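Local coordinates for protein desmoplakin (Homo sapiens, PDB 3R6N) that takes part in desmosomal cell adhesion as a plakin-family protein, probably linking the junction to the intermediate filaments of the cell, at residues D123-I128 with N198-F202; Q203-A208 with L261-S265; I268-R274 with L333-N339; G302-I306 with V318-G322. All blocks are in the same frame, centred on the assembly; numbering follows the deposited sequence.

Overall arrangement
Contacts 1, 2 and 3 follow one another along the chain, and contact 4 is nested inside the chain loop that contact 3 closes. Contacts 1 and 2 share the long helix 167-225, with centres about 13 Å apart. Contact 1 packs the loop between helices 68-117 and 130-161 on it; contact 2 packs helix 234-265. Contact 3 lies about 12 Å from the centre of contact 1 and about 15 Å from that of contact 2, and touches both. It joins the two ends of the SH3 domain beside the helical rod. Contact 4 belongs to the same five-stranded sheet. Contacts 1 to 3 thus bring the rod and the SH3 domain together, consistent with the rigidity of this fragment.

Contact 1: D123-I128 with N198-F202; sequences DKNTNI and NAAYF
D123 meets Y201 and F202 across this contact, and D123 OD1 makes a salt bridge to NZ of the SH3-side lysine K272. The D123 CB approaches Y201 OH at 4.0 Å, obliquely to the ring. The centre of the contact is the F202 ring. T126 CG2 lies over one face, 3.8 Å from the ring centroid and 18° off the normal, a CH-pi contact displaced toward the rim. Y201 CD2 covers the opposite face, so the ring is held between a methyl and a neighbouring ring of its own helix. At the F202 edge, near its plane, D123 O comes to 3.6 Å from F202 CZ. The I128 and F202 side chains cross at about a right angle. I128 CG1 reaches F202 CD1 at 4.0 Å, and I128 CD1 meets N198 CB at 4.0 Å. On its other branch I128 CG2 faces the methyl of A199. The polar ends turn to other partners: N198 ND2 bonds to W121 O, and N125 ND2 to Y119 OH. No hydrogen bond joins 123-128 to 198-202. The loop is therefore seated on this part of the helix mainly by apolar packing round one phenyl ring, while the carbonyl at the ring edge probably favours the slightly positive C-H rim.

Contact 2: Q203-A208 with L261-S265; sequences QFFEEA and LVNKS
The F204 ring overlaps L261 to S265 of helix 234-265, passing K264. This is antiparallel helix packing within the spectrin-like repeat: the axes of 203-208 and 261-265 run at 150° to each other and come within 10.8 Å. F204 has CG anti to the backbone N, chi1 170°, which carries the ring across to the other helix. There F204 CZ meets S265 CB at 3.6 Å, and F204 CE1 has L261 O at 3.6 Å, near the ring plane at its edge. The F204 and K264 side chains run alongside each other in opposite senses, with F204 CD1 near the lysine CB. One turn along, A208 receives a branch of L261, A208 CB to L261 CD2 3.9 Å. The other L261 methyl, CD1, lies against the carboxylate end of E207. E207 is fully extended, and K264 crosses it at about a right angle. Their ends form a salt bridge, E207 OE1 to K264 NZ 3.4 Å, along the more exposed margin of the interface. On the buried margin F204 and A208 also touch helix 340-384, through A342, L345 and I349. S265 faces that helix too and has a weak bond to S346. Its hydroxyl turns back on its own helix as well: S265 OG donates to V262 O at 2.6 Å, from a point 40° out of the carbonyl plane.

Contact 3: I268-R274 with L333-N339; sequences IVQLKPR and LIIPPPN
R274 grips L333 O end-on with both terminal nitrogens at the tightly packed end of this contact. R274 NH1 is 2.8 Å from L333 O, at 160°, and the second bond, from R274 NH2 to L333 O, is 3.2 Å. The oxygen lies close to the guanidinium plane, so the two bonds fix the rotation of the group; NH2 also bonds to S330 O. I335 packs beside it. With CG1 anti to the carbonyl carbon, chi1 -43°, its CD1 extends over P273 and touches CB, and it also lies along the aliphatic part of R274. The I335 backbone carbonyl O takes Q270 N at 2.9 Å, almost in line with the C=O bond. V269 CG2 packs on I334 CG1 at 3.7 Å. The proline end is looser and nearer solvent. Q270 runs extended beyond CG toward P338, and Q270 NE2 makes a weak bond to P338 O at 3.2 Å. The Q270 CG touches N339 CB, and the two amide planes are 25° apart. N339 ND2 gives another weak bond, to V269 O at 3.3 Å. The stronger partner of N339 is L341 N, which OD1 caps at the start of helix 340-384. P337 lies against I268 O and is followed by a cis peptide to P338. The chain thus enters and leaves side by side, as in an SH3 domain whose ends lie close together, here inserted between the helices 234-265 and 340-384.

Contact 4: G302-I306 with V318-G322; sequences GDECI and VTGPG
A beta hairpin of the SH3 sheet, strands 304-309 and 315-319, contains this contact. The strands are antiparallel and the sound bond between them is T319 N to I306 O, 2.9 Å at 169°, with the donor in the carbonyl plane. The same oxygen receives a CA-H contact from V318, V318 CA to I306 O 3.4 Å. The return bond, I306 N to T319 O, is weak at 3.3 Å. The I306 and T319 side chains lie next to each other and point the same way. The threonine CG2 sits between its backbone N and carbonyl carbon, and this turns the methyl toward I306 CB. C305 and V318 face the other side of the hairpin, where both touch L286 of the next strand. After T319 the chain bends at G320, whose positive phi of 64° favours glycine, and passes through a cis peptide into P321. P321 then lies beside D303 and E304. The P321 ring crosses the D303 side chain at a slant; D303 OD2 is hydrogen-bonded to H300 N. P321 CG comes within 4.1 Å of D303 CG, and P321 CB rests 3.5 Å from E304 O.

Contact 1: D123-I128 with N198-F202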
loop_
_atom_site.group_PDB
_atom_site.type_symbol
_atom_site.label_atom_id
_atom_site.label_comp_id
_atom_site.label_asym_id
_atom_site.label_seq_id
_atom_site.Cartn_x
_atom_site.Cartn_y
_atom_site.Cartn_z
ATOM N N ASP A 123 4.741 11.534 -0.132
ATOM C CA ASP A 123 3.657 12.200 -0.843
ATOM C C ASP A 123 4.132 12.918 -2.104
ATOM O O ASP A 123 3.337 13.196 -3.000
ATOM C CB ASP A 123 2.939 13.179 0.085
ATOM C CG ASP A 123 3.846 14.295 0.575
ATOM O OD1 ASP A 123 3.386 15.459 0.636
ATOM O OD2 ASP A 123 5.021 14.012 0.902
ATOM N N LYS A 124 5.425 13.218 -2.169
ATOM C CA LYS A 124 6.003 13.878 -3.336
ATOM C C LYS A 124 5.946 12.992 -4.580
ATOM O O LYS A 124 6.037 13.485 -5.703
ATOM C CB LYS A 124 7.458 14.266 -3.071
ATOM C CG LYS A 124 7.683 15.194 -1.888
ATOM C CD LYS A 124 9.180 15.292 -1.583
ATOM C CE LYS A 124 9.468 16.113 -0.333
ATOM N NZ LYS A 124 10.919 16.051 0.028
ATOM N N ASN A 125 5.815 11.684 -4.381
ATOM C CA ASN A 125 5.733 10.751 -5.502
ATOM C C ASN A 125 4.294 10.341 -5.784
ATOM O O ASN A 125 3.742 9.478 -5.101
ATOM C CB ASN A 125 6.593 9.512 -5.247
ATOM C CG ASN A 125 6.583 8.545 -6.419
ATOM O OD1 ASN A 125 6.545 8.960 -7.578
ATOM N ND2 ASN A 125 6.611 7.248 -6.122
ATOM N N THR A 126 3.694 10.962 -6.794
ATOM C CA THR A 126 2.293 10.729 -7.122
ATOM C C THR A 126 2.121 9.656 -8.192
ATOM O O THR A 126 1.008 9.176 -8.426
ATOM C CB THR A 126 1.620 12.025 -7.623
ATOM O OG1 THR A 126 2.421 13.160 -7.264
ATOM C CG2 THR A 126 0.232 12.169 -7.026
ATOM N N ASN A 127 3.223 9.281 -8.834
ATOM C CA ASN A 127 3.170 8.359 -9.964
ATOM C C ASN A 127 2.998 6.890 -9.588
ATOM O O ASN A 127 3.757 6.033 -10.038
ATOM C CB ASN A 127 4.391 8.535 -10.869
ATOM C CG ASN A 127 4.245 9.702 -11.814
ATOM O OD1 ASN A 127 5.122 10.561 -11.904
ATOM N ND2 ASN A 127 3.127 9.739 -12.531
ATOM N N ILE A 128 1.982 6.604 -8.780
ATOM C CA ILE A 128 1.637 5.228 -8.446
ATOM C C ILE A 128 1.095 4.533 -9.689
ATOM O O ILE A 128 0.632 3.392 -9.634
ATOM C CB ILE A 128 0.578 5.173 -7.337
ATOM C CG1 ILE A 128 0.872 6.234 -6.273
ATOM C CG2 ILE A 128 0.501 3.775 -6.729
ATOM C CD1 ILE A 128 2.281 6.178 -5.709
ATOM N N ASN A 198 -0.683 3.815 -0.818
ATOM C CA ASN A 198 -0.389 5.068 -1.497
ATOM C C ASN A 198 -1.457 5.425 -2.529
ATOM O O ASN A 198 -1.791 6.596 -2.706
ATOM C CB ASN A 198 1.001 5.036 -2.136
ATOM C CG ASN A 198 2.106 5.332 -1.137
ATOM O OD1 ASN A 198 2.041 4.915 0.020
ATOM N ND2 ASN A 198 3.121 6.070 -1.576
ATOM N N ALA A 199 -1.990 4.416 -3.210
ATOM C CA ALA A 199 -3.106 4.638 -4.114
ATOM C C ALA A 199 -4.257 5.232 -3.316
ATOM O O ALA A 199 -4.747 6.316 -3.627
ATOM C CB ALA A 199 -3.525 3.339 -4.776
ATOM N N ALA A 200 -4.671 4.524 -2.269
ATOM C CA ALA A 200 -5.749 4.987 -1.402
ATOM C C ALA A 200 -5.500 6.408 -0.895
ATOM O O ALA A 200 -6.378 7.267 -0.967
ATOM C CB ALA A 200 -5.940 4.029 -0.234
ATOM N N TYR A 201 -4.294 6.643 -0.385
ATOM C CA TYR A 201 -3.906 7.947 0.139
ATOM C C TYR A 201 -4.220 9.068 -0.846
ATOM O O TYR A 201 -4.763 10.107 -0.466
ATOM C CB TYR A 201 -2.416 7.947 0.480
ATOM C CG TYR A 201 -1.872 9.262 0.986
ATOM C CD1 TYR A 201 -1.691 9.485 2.344
ATOM C CD2 TYR A 201 -1.517 10.276 0.106
ATOM C CE1 TYR A 201 -1.180 10.685 2.810
ATOM C CE2 TYR A 201 -1.007 11.478 0.565
ATOM C CZ TYR A 201 -0.842 11.675 1.915
ATOM O OH TYR A 201 -0.333 12.865 2.370
ATOM N N PHE A 202 -3.884 8.856 -2.114
ATOM C CA PHE A 202 -4.135 9.875 -3.127
ATOM C C PHE A 202 -5.595 9.896 -3.570
ATOM O O PHE A 202 -6.156 10.960 -3.838
ATOM C CB PHE A 202 -3.207 9.701 -4.329
ATOM C CG PHE A 202 -1.775 10.041 -4.042
ATOM C CD1 PHE A 202 -0.798 9.060 -4.067
ATOM C CD2 PHE A 202 -1.405 11.339 -3.738
ATOM C CE1 PHE A 202 0.518 9.369 -3.802
ATOM C CE2 PHE A 202 -0.088 11.658 -3.473
ATOM C CZ PHE A 202 0.875 10.672 -3.504
#

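Contact 2: Q203-A208 with L261-S265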
loop_
_atom_site.group_PDB
_atom_site.type_symbol
_atom_site.label_atom_id
_atom_site.label_comp_id
_atom_site.label_asym_id
_atom_site.label_seq_id
_atom_site.Cartn_x
_atom_site.Cartn_y
_atom_site.Cartn_z
ATOM N N GLN A 203 -6.209 8.722 -3.646
ATOM C CA GLN A 203 -7.610 8.631 -4.031
ATOM C C GLN A 203 -8.448 9.408 -3.027
ATOM O O GLN A 203 -9.363 10.142 -3.395
ATOM C CB GLN A 203 -8.059 7.168 -4.077
ATOM C CG GLN A 203 -9.289 6.904 -4.939
ATOM C CD GLN A 203 -10.547 7.566 -4.404
ATOM O OE1 GLN A 203 -10.756 7.646 -3.192
ATOM N NE2 GLN A 203 -11.393 8.047 -5.311
ATOM N N PHE A 204 -8.117 9.246 -1.751
ATOM C CA PHE A 204 -8.897 9.835 -0.671
ATOM C C PHE A 204 -8.894 11.356 -0.695
ATOM O O PHE A 204 -9.948 11.985 -0.634
ATOM C CB PHE A 204 -8.392 9.338 0.683
ATOM C CG PHE A 204 -8.985 10.063 1.855
ATOM C CD1 PHE A 204 -10.220 9.695 2.360
ATOM C CD2 PHE A 204 -8.302 11.106 2.456
ATOM C CE1 PHE A 204 -10.766 10.359 3.443
ATOM C CE2 PHE A 204 -8.841 11.772 3.540
ATOM C CZ PHE A 204 -10.077 11.399 4.034
ATOM N N PHE A 205 -7.710 11.950 -0.774
ATOM C CA PHE A 205 -7.608 13.402 -0.766
ATOM C C PHE A 205 -8.174 14.018 -2.044
ATOM O O PHE A 205 -8.719 15.122 -2.022
ATOM C CB PHE A 205 -6.164 13.849 -0.525
ATOM C CG PHE A 205 -5.705 13.662 0.891
ATOM C CD1 PHE A 205 -4.802 12.666 1.216
ATOM C CD2 PHE A 205 -6.192 14.473 1.902
ATOM C CE1 PHE A 205 -4.382 12.490 2.524
ATOM C CE2 PHE A 205 -5.778 14.302 3.211
ATOM C CZ PHE A 205 -4.874 13.309 3.522
ATOM N N GLU A 206 -8.057 13.300 -3.156
ATOM C CA GLU A 206 -8.611 13.771 -4.420
ATOM C C GLU A 206 -10.132 13.859 -4.321
ATOM O O GLU A 206 -10.743 14.821 -4.785
ATOM C CB GLU A 206 -8.208 12.836 -5.561
ATOM C CG GLU A 206 -8.597 13.330 -6.946
ATOM C CD GLU A 206 -8.327 12.301 -8.030
ATOM O OE1 GLU A 206 -8.523 11.094 -7.774
ATOM O OE2 GLU A 206 -7.917 12.700 -9.141
ATOM N N GLU A 207 -10.734 12.849 -3.702
ATOM C CA GLU A 207 -12.182 12.774 -3.562
ATOM C C GLU A 207 -12.689 13.691 -2.453
ATOM O O GLU A 207 -13.757 14.289 -2.569
ATOM C CB GLU A 207 -12.606 11.328 -3.288
ATOM C CG GLU A 207 -14.100 11.123 -3.097
ATOM C CD GLU A 207 -14.460 9.667 -2.838
ATOM O OE1 GLU A 207 -13.589 8.792 -3.040
ATOM O OE2 GLU A 207 -15.613 9.397 -2.432
ATOM N N ALA A 208 -11.916 13.801 -1.379
ATOM C CA ALA A 208 -12.314 14.611 -0.233
ATOM C C ALA A 208 -12.271 16.103 -0.544
ATOM O O ALA A 208 -13.249 16.813 -0.327
ATOM C CB ALA A 208 -11.445 14.291 0.975
ATOM N N LEU A 261 -16.325 8.554 3.214
ATOM C CA LEU A 261 -15.094 9.287 3.480
ATOM C C LEU A 261 -14.706 9.203 4.950
ATOM O O LEU A 261 -13.532 9.049 5.282
ATOM C CB LEU A 261 -15.229 10.750 3.053
ATOM C CG LEU A 261 -14.597 11.133 1.713
ATOM C CD1 LEU A 261 -15.054 10.195 0.612
ATOM C CD2 LEU A 261 -14.921 12.575 1.364
ATOM N N VAL A 262 -15.693 9.306 5.834
ATOM C CA VAL A 262 -15.432 9.173 7.260
ATOM C C VAL A 262 -14.704 7.861 7.533
ATOM O O VAL A 262 -13.728 7.822 8.284
ATOM C CB VAL A 262 -16.733 9.215 8.086
ATOM C CG1 VAL A 262 -16.437 8.978 9.561
ATOM C CG2 VAL A 262 -17.440 10.544 7.889
ATOM N N ASN A 263 -15.175 6.791 6.903
ATOM C CA ASN A 263 -14.591 5.471 7.100
ATOM C C ASN A 263 -13.185 5.338 6.512
ATOM O O ASN A 263 -12.255 4.923 7.203
ATOM C CB ASN A 263 -15.520 4.383 6.553
ATOM C CG ASN A 263 -16.852 4.335 7.283
ATOM O OD1 ASN A 263 -17.883 3.996 6.703
ATOM N ND2 ASN A 263 -16.833 4.681 8.565
ATOM N N LYS A 264 -13.035 5.703 5.243
ATOM C CA LYS A 264 -11.733 5.640 4.586
ATOM C C LYS A 264 -10.657 6.379 5.375
ATOM O O LYS A 264 -9.556 5.867 5.562
ATOM C CB LYS A 264 -11.808 6.192 3.160
ATOM C CG LYS A 264 -12.429 5.240 2.155
ATOM C CD LYS A 264 -12.510 5.879 0.775
ATOM C CE LYS A 264 -13.313 5.016 -0.188
ATOM N NZ LYS A 264 -13.634 5.735 -1.455
ATOM N N SER A 265 -10.977 7.583 5.840
ATOM C CA SER A 265 -10.009 8.393 6.576
ATOM C C SER A 265 -9.348 7.597 7.700
ATOM O O SER A 265 -8.152 7.746 7.959
ATOM C CB SER A 265 -10.670 9.658 7.135
ATOM O OG SER A 265 -11.655 9.343 8.102
#

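Contact 3: I268-R274 with L333-N339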
loop_
_atom_site.group_PDB
_atom_site.type_symbol
_atom_site.label_atom_id
_atom_site.label_comp_id
_atom_site.label_asym_id
_atom_site.label_seq_id
_atom_site.Cartn_x
_atom_site.Cartn_y
_atom_site.Cartn_z
ATOM N N ILE A 268 -6.523 5.646 6.065
ATOM C CA ILE A 268 -5.506 6.309 5.258
ATOM C C ILE A 268 -4.159 6.367 5.964
ATOM O O ILE A 268 -4.054 6.812 7.105
ATOM C CB ILE A 268 -5.933 7.723 4.842
ATOM C CG1 ILE A 268 -7.174 7.655 3.952
ATOM C CG2 ILE A 268 -4.798 8.418 4.107
ATOM C CD1 ILE A 268 -6.991 6.805 2.717
ATOM N N VAL A 269 -3.130 5.920 5.258
ATOM C CA VAL A 269 -1.785 5.809 5.800
ATOM C C VAL A 269 -1.105 7.183 5.872
ATOM O O VAL A 269 -1.676 8.181 5.434
ATOM C CB VAL A 269 -0.955 4.848 4.922
ATOM C CG1 VAL A 269 -0.252 5.614 3.813
ATOM C CG2 VAL A 269 0.027 4.055 5.765
ATOM N N GLN A 270 0.105 7.236 6.430
ATOM C CA GLN A 270 0.859 8.484 6.506
ATOM C C GLN A 270 2.074 8.480 5.587
ATOM O O GLN A 270 2.875 7.548 5.608
ATOM C CB GLN A 270 1.311 8.758 7.935
ATOM C CG GLN A 270 0.189 9.137 8.870
ATOM C CD GLN A 270 0.684 9.862 10.104
ATOM O OE1 GLN A 270 1.506 10.775 10.013
ATOM N NE2 GLN A 270 0.183 9.460 11.269
ATOM N N LEU A 271 2.218 9.537 4.795
ATOM C CA LEU A 271 3.305 9.629 3.824
ATOM C C LEU A 271 4.326 10.730 4.125
ATOM O O LEU A 271 5.521 10.540 3.919
ATOM C CB LEU A 271 2.741 9.817 2.413
ATOM C CG LEU A 271 2.545 8.560 1.562
ATOM C CD1 LEU A 271 2.005 7.417 2.391
ATOM C CD2 LEU A 271 1.634 8.846 0.376
ATOM N N LYS A 272 3.864 11.880 4.600
ATOM C CA LYS A 272 4.771 13.007 4.810
ATOM C C LYS A 272 5.981 12.667 5.683
ATOM O O LYS A 272 7.100 13.080 5.378
ATOM C CB LYS A 272 4.025 14.218 5.370
ATOM C CG LYS A 272 3.044 14.826 4.390
ATOM C CD LYS A 272 2.413 16.084 4.948
ATOM C CE LYS A 272 1.389 16.650 3.985
ATOM N NZ LYS A 272 2.015 17.029 2.686
ATOM N N PRO A 273 5.765 11.913 6.771
ATOM C CA PRO A 273 6.886 11.578 7.658
ATOM C C PRO A 273 7.989 10.769 6.978
ATOM O O PRO A 273 9.072 10.621 7.539
ATOM C CB PRO A 273 6.218 10.756 8.761
ATOM C CG PRO A 273 4.805 11.229 8.772
ATOM C CD PRO A 273 4.472 11.487 7.333
ATOM N N ARG A 274 7.728 10.259 5.782
ATOM C CA ARG A 274 8.745 9.507 5.056
ATOM C C ARG A 274 9.876 10.416 4.602
ATOM O O ARG A 274 10.995 9.952 4.372
ATOM C CB ARG A 274 8.143 8.775 3.861
ATOM C CG ARG A 274 7.036 7.822 4.230
ATOM C CD ARG A 274 6.734 6.859 3.104
ATOM N NE ARG A 274 7.808 5.888 2.924
ATOM C CZ ARG A 274 7.924 4.767 3.629
ATOM N NH1 ARG A 274 7.035 4.471 4.564
ATOM N NH2 ARG A 274 8.934 3.944 3.396
ATOM N N LEU A 333 9.156 -0.567 5.846
ATOM C CA LEU A 333 8.464 0.118 6.933
ATOM C C LEU A 333 7.384 1.062 6.412
ATOM O O LEU A 333 7.643 1.908 5.555
ATOM C CB LEU A 333 9.453 0.909 7.787
ATOM C CG LEU A 333 10.476 0.145 8.620
ATOM C CD1 LEU A 333 11.569 1.093 9.084
ATOM C CD2 LEU A 333 9.808 -0.543 9.800
ATOM N N ILE A 334 6.174 0.919 6.938
ATOM C CA ILE A 334 5.081 1.812 6.580
ATOM C C ILE A 334 4.687 2.639 7.800
ATOM O O ILE A 334 5.110 2.340 8.918
ATOM C CB ILE A 334 3.865 1.023 6.049
ATOM C CG1 ILE A 334 2.952 1.927 5.218
ATOM C CG2 ILE A 334 3.100 0.366 7.193
ATOM C CD1 ILE A 334 2.077 1.167 4.256
ATOM N N ILE A 335 3.891 3.684 7.587
ATOM C CA ILE A 335 3.432 4.525 8.689
ATOM C C ILE A 335 1.912 4.461 8.795
ATOM O O ILE A 335 1.204 5.266 8.194
ATOM C CB ILE A 335 3.882 5.993 8.517
ATOM C CG1 ILE A 335 5.339 6.058 8.048
ATOM C CG2 ILE A 335 3.688 6.767 9.812
ATOM C CD1 ILE A 335 5.892 7.463 7.931
ATOM N N PRO A 336 1.404 3.503 9.576
ATOM C CA PRO A 336 -0.031 3.213 9.625
ATOM C C PRO A 336 -0.846 4.369 10.206
ATOM O O PRO A 336 -0.284 5.242 10.878
ATOM C CB PRO A 336 -0.094 2.003 10.557
ATOM C CG PRO A 336 1.069 2.186 11.455
ATOM C CD PRO A 336 2.152 2.737 10.584
ATOM N N PRO A 337 -2.163 4.380 9.939
ATOM C CA PRO A 337 -3.091 5.362 10.508
ATOM C C PRO A 337 -3.075 5.290 12.029
ATOM O O PRO A 337 -2.476 4.364 12.574
ATOM C CB PRO A 337 -4.453 4.922 9.951
ATOM C CG PRO A 337 -4.260 3.530 9.490
ATOM C CD PRO A 337 -2.849 3.455 9.024
ATOM N N PRO A 338 -3.730 6.246 12.705
ATOM C CA PRO A 338 -4.538 7.307 12.096
ATOM C C PRO A 338 -3.713 8.470 11.546
ATOM O O PRO A 338 -2.782 8.941 12.201
ATOM C CB PRO A 338 -5.402 7.781 13.261
ATOM C CG PRO A 338 -4.529 7.591 14.443
ATOM C CD PRO A 338 -3.732 6.340 14.176
ATOM N N ASN A 339 -4.060 8.916 10.342
ATOM C CA ASN A 339 -3.454 10.103 9.757
ATOM C C ASN A 339 -4.277 11.336 10.104
ATOM O O ASN A 339 -5.372 11.521 9.579
ATOM C CB ASN A 339 -3.327 9.950 8.240
ATOM C CG ASN A 339 -2.911 11.240 7.554
ATOM O OD1 ASN A 339 -2.649 12.253 8.207
ATOM N ND2 ASN A 339 -2.843 11.208 6.228
#

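Contact 4: G302-I306 with V318-G322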
loop_
_atom_site.group_PDB
_atom_site.type_symbol
_atom_site.label_atom_id
_atom_site.label_comp_id
_atom_site.label_asym_id
_atom_site.label_seq_id
_atom_site.Cartn_x
_atom_site.Cartn_y
_atom_site.Cartn_z
ATOM N N GLY A 302 4.813 -6.865 11.023
ATOM C CA GLY A 302 3.756 -6.441 11.914
ATOM C C GLY A 302 4.255 -5.818 13.203
ATOM O O GLY A 302 3.457 -5.308 13.989
ATOM N N ASP A 303 5.564 -5.854 13.435
ATOM C CA ASP A 303 6.129 -5.221 14.624
ATOM C C ASP A 303 5.921 -3.706 14.593
ATOM O O ASP A 303 6.035 -3.076 13.542
ATOM C CB ASP A 303 7.623 -5.540 14.763
ATOM C CG ASP A 303 7.881 -6.948 15.272
ATOM O OD1 ASP A 303 6.908 -7.641 15.641
ATOM O OD2 ASP A 303 9.063 -7.355 15.310
ATOM N N GLU A 304 5.607 -3.126 15.748
ATOM C CA GLU A 304 5.501 -1.677 15.869
ATOM C C GLU A 304 6.851 -1.075 16.228
ATOM O O GLU A 304 7.447 -1.427 17.243
ATOM C CB GLU A 304 4.456 -1.282 16.914
ATOM C CG GLU A 304 4.548 0.185 17.327
ATOM C CD GLU A 304 3.391 0.646 18.207
ATOM O OE1 GLU A 304 3.650 1.027 19.375
ATOM O OE2 GLU A 304 2.233 0.640 17.726
ATOM N N CYS A 305 7.333 -0.169 15.387
ATOM C CA CYS A 305 8.610 0.488 15.625
ATOM C C CYS A 305 8.432 1.985 15.810
ATOM O O CYS A 305 7.444 2.567 15.367
ATOM C CB CYS A 305 9.561 0.248 14.454
ATOM S SG CYS A 305 9.990 -1.476 14.136
ATOM N N ILE A 306 9.402 2.606 16.467
ATOM C CA ILE A 306 9.428 4.053 16.585
ATOM C C ILE A 306 10.555 4.589 15.719
ATOM O O ILE A 306 11.655 4.043 15.713
ATOM C CB ILE A 306 9.612 4.517 18.049
ATOM C CG1 ILE A 306 8.371 4.182 18.888
ATOM C CG2 ILE A 306 9.904 6.010 18.103
ATOM C CD1 ILE A 306 8.331 2.749 19.403
ATOM N N VAL A 318 15.662 3.071 13.726
ATOM C CA VAL A 318 14.372 2.667 14.253
ATOM C C VAL A 318 14.551 1.936 15.573
ATOM O O VAL A 318 15.532 1.231 15.769
ATOM C CB VAL A 318 13.645 1.752 13.240
ATOM C CG1 VAL A 318 12.653 0.854 13.941
ATOM C CG2 VAL A 318 12.964 2.581 12.160
ATOM N N THR A 319 13.604 2.109 16.484
ATOM C CA THR A 319 13.660 1.418 17.766
ATOM C C THR A 319 12.479 0.459 17.934
ATOM O O THR A 319 11.710 0.241 16.999
ATOM C CB THR A 319 13.753 2.424 18.946
ATOM O OG1 THR A 319 13.368 1.782 20.168
ATOM C CG2 THR A 319 12.857 3.627 18.706
ATOM N N GLY A 320 12.356 -0.127 19.122
ATOM C CA GLY A 320 11.260 -1.026 19.436
ATOM C C GLY A 320 11.273 -2.281 18.589
ATOM O O GLY A 320 12.099 -2.410 17.687
ATOM N N PRO A 321 10.359 -3.220 18.881
ATOM C CA PRO A 321 9.410 -3.108 19.990
ATOM C C PRO A 321 10.006 -3.646 21.287
ATOM O O PRO A 321 9.282 -3.840 22.265
ATOM C CB PRO A 321 8.263 -4.004 19.537
ATOM C CG PRO A 321 8.954 -5.089 18.796
ATOM C CD PRO A 321 10.093 -4.415 18.062
ATOM N N GLY A 322 11.311 -3.889 21.285
ATOM C CA GLY A 322 12.006 -4.320 22.482
ATOM C C GLY A 322 13.023 -3.283 22.919
ATOM O O GLY A 322 14.021 -3.607 23.555
#